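Local coordinates for serine proteinase inhibitor A (Sagittaria sagittifolia, PDB 3E8L), which inhibits endopeptidases, probably through two reactive sites that block trypsin and chymotrypsin at the same time, and probably inhibits kallikrein weakly, at residues L65-S70 with F87-P92. The protein carries 2 engineered substitutions. Sequence-based numbering, arbitrary orientation.
Sequences LPVGFS and FSFSMP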
loop_
_atom_site.group_PDB
_atom_site.type_symbol
_atom_site.label_atom_id
_atom_site.label_comp_id
_atom_site.label_asym_id
_atom_site.label_seq_id
_atom_site.Cartn_x
_atom_site.Cartn_y
_atom_site.Cartn_z
ATOM N N LEU A 65 13.376 -7.201 12.031
ATOM C CA LEU A 65 12.155 -7.896 11.727
ATOM C C LEU A 65 12.153 -8.340 10.300
ATOM O O LEU A 65 12.736 -7.733 9.455
ATOM C CB LEU A 65 10.937 -7.061 12.014
ATOM C CG LEU A 65 10.508 -6.689 13.407
ATOM C CD1 LEU A 65 9.568 -5.570 13.293
ATOM C CD2 LEU A 65 9.846 -7.798 14.098
ATOM N N PRO A 66 11.509 -9.453 10.060
ATOM C CA PRO A 66 11.347 -9.993 8.712
ATOM C C PRO A 66 10.397 -9.138 7.891
ATOM O O PRO A 66 9.383 -8.694 8.411
ATOM C CB PRO A 66 10.710 -11.368 8.958
ATOM C CG PRO A 66 10.843 -11.646 10.401
ATOM C CD PRO A 66 10.931 -10.346 11.084
ATOM N N VAL A 67 10.719 -8.918 6.620
ATOM C CA VAL A 67 9.888 -8.124 5.730
ATOM C C VAL A 67 9.508 -8.930 4.494
ATOM O O VAL A 67 10.344 -9.578 3.887
ATOM C CB VAL A 67 10.606 -6.838 5.258
ATOM C CG1 VAL A 67 9.622 -5.888 4.562
ATOM C CG2 VAL A 67 11.319 -6.127 6.412
ATOM N N GLY A 68 8.236 -8.874 4.117
ATOM C CA GLY A 68 7.762 -9.457 2.860
ATOM C C GLY A 68 7.567 -8.348 1.845
ATOM O O GLY A 68 7.171 -7.225 2.199
ATOM N N PHE A 69 7.847 -8.658 0.586
ATOM C CA PHE A 69 7.772 -7.680 -0.492
ATOM C C PHE A 69 6.697 -8.089 -1.463
ATOM O O PHE A 69 6.661 -9.226 -1.930
ATOM C CB PHE A 69 9.114 -7.564 -1.212
ATOM C CG PHE A 69 10.267 -7.299 -0.289
ATOM C CD1 PHE A 69 10.321 -6.112 0.461
ATOM C CD2 PHE A 69 11.287 -8.241 -0.144
ATOM C CE1 PHE A 69 11.381 -5.870 1.335
ATOM C CE2 PHE A 69 12.354 -8.003 0.721
ATOM C CZ PHE A 69 12.395 -6.813 1.461
ATOM N N SER A 70 5.791 -7.179 -1.769
ATOM C CA SER A 70 4.714 -7.573 -2.651
ATOM C C SER A 70 4.365 -6.520 -3.686
ATOM O O SER A 70 4.789 -5.371 -3.580
ATOM C CB SER A 70 3.515 -8.074 -1.843
ATOM O OG SER A 70 2.885 -7.021 -1.187
ATOM N N PHE A 87 6.125 -2.990 1.352
ATOM C CA PHE A 87 6.989 -3.612 2.374
ATOM C C PHE A 87 6.130 -3.959 3.585
ATOM O O PHE A 87 5.386 -3.113 4.063
ATOM C CB PHE A 87 8.085 -2.634 2.808
ATOM C CG PHE A 87 9.235 -2.502 1.833
ATOM C CD1 PHE A 87 9.050 -2.680 0.456
ATOM C CD2 PHE A 87 10.511 -2.160 2.301
ATOM C CE1 PHE A 87 10.127 -2.536 -0.431
ATOM C CE2 PHE A 87 11.573 -2.011 1.424
ATOM C CZ PHE A 87 11.390 -2.202 0.066
ATOM N N SER A 88 6.233 -5.185 4.093
ATOM C CA SER A 88 5.403 -5.612 5.216
ATOM C C SER A 88 6.212 -6.456 6.186
ATOM O O SER A 88 6.810 -7.463 5.809
ATOM C CB SER A 88 4.191 -6.397 4.724
ATOM O OG SER A 88 3.277 -5.565 4.012
ATOM N N PHE A 89 6.251 -6.028 7.433
ATOM C CA PHE A 89 6.907 -6.795 8.450
ATOM C C PHE A 89 6.156 -8.088 8.749
ATOM O O PHE A 89 4.927 -8.123 8.762
ATOM C CB PHE A 89 7.020 -5.984 9.737
ATOM C CG PHE A 89 8.108 -4.940 9.716
ATOM C CD1 PHE A 89 9.431 -5.288 9.422
ATOM C CD2 PHE A 89 7.815 -3.623 10.030
ATOM C CE1 PHE A 89 10.449 -4.310 9.419
ATOM C CE2 PHE A 89 8.810 -2.645 10.041
ATOM C CZ PHE A 89 10.128 -2.981 9.744
ATOM N N SER A 90 6.910 -9.154 8.993
ATOM C CA SER A 90 6.322 -10.413 9.420
ATOM C C SER A 90 6.485 -10.442 10.917
ATOM O O SER A 90 7.565 -10.740 11.437
ATOM C CB SER A 90 7.043 -11.595 8.774
ATOM O OG SER A 90 6.352 -12.799 9.029
ATOM N N MET A 91 5.419 -10.070 11.611
ATOM C CA MET A 91 5.478 -9.883 13.062
ATOM C C MET A 91 4.112 -10.166 13.655
ATOM O O MET A 91 3.100 -9.955 12.990
ATOM C CB MET A 91 5.934 -8.465 13.396
ATOM C CG MET A 91 5.025 -7.359 12.835
ATOM S SD MET A 91 5.532 -5.692 13.276
ATOM C CE MET A 91 5.580 -5.799 15.078
ATOM N N PRO A 92 4.072 -10.672 14.896
ATOM C CA PRO A 92 2.768 -11.004 15.468
ATOM C C PRO A 92 1.974 -9.716 15.627
ATOM O O PRO A 92 2.548 -8.685 15.995
ATOM C CB PRO A 92 3.121 -11.600 16.829
ATOM C CG PRO A 92 4.573 -11.936 16.762
ATOM C CD PRO A 92 5.162 -10.925 15.852
#
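Phe69 turns the edge of its ring, led by CD1 and CE1, against one face of Phe87 in a T-shaped pair, with centroids 4.8 Å apart and planes at 67°. CE1 of Phe69 stands over the centre of the Phe87 ring, a fit that suits two flat, apolar groups on the buried face of a sheet. Val67 lies on the same face, its branched CB serving two neighbours: CG1, anti to the backbone N (chi1 -168°), reaches CB of Phe87, while CG2 packs 3.6 Å from CE1 of Phe89. Leu65 suits its place by its forked end: CD1 makes a CH-pi contact over one face of Phe89, 3.9 Å from the ring centroid, while CD2 touches CB of Met91. In this beta-trefoil of the leguminous Kunitz-type inhibitors, strands 67-70 and 84-89 run antiparallel, and their aromatic face meets Trp101, Phe131 and Phe181 in the interior. Replacing Phe87 by alanine keeps CB against Val67 but is likely to leave CE1 of Phe69 without the ring face it stands over, opening a gap there. Gly68 and Ser88 form a hydrogen-bonded pair, Gly68 N to Ser88 O at 2.6 Å and Ser88 N to Gly68 O at 2.9 Å. Just past strand 84-89, Pro66, with no N-H to offer, still gives its carbonyl O to Ser90 N, and its CB packs 3.7 Å from Ser90 CB.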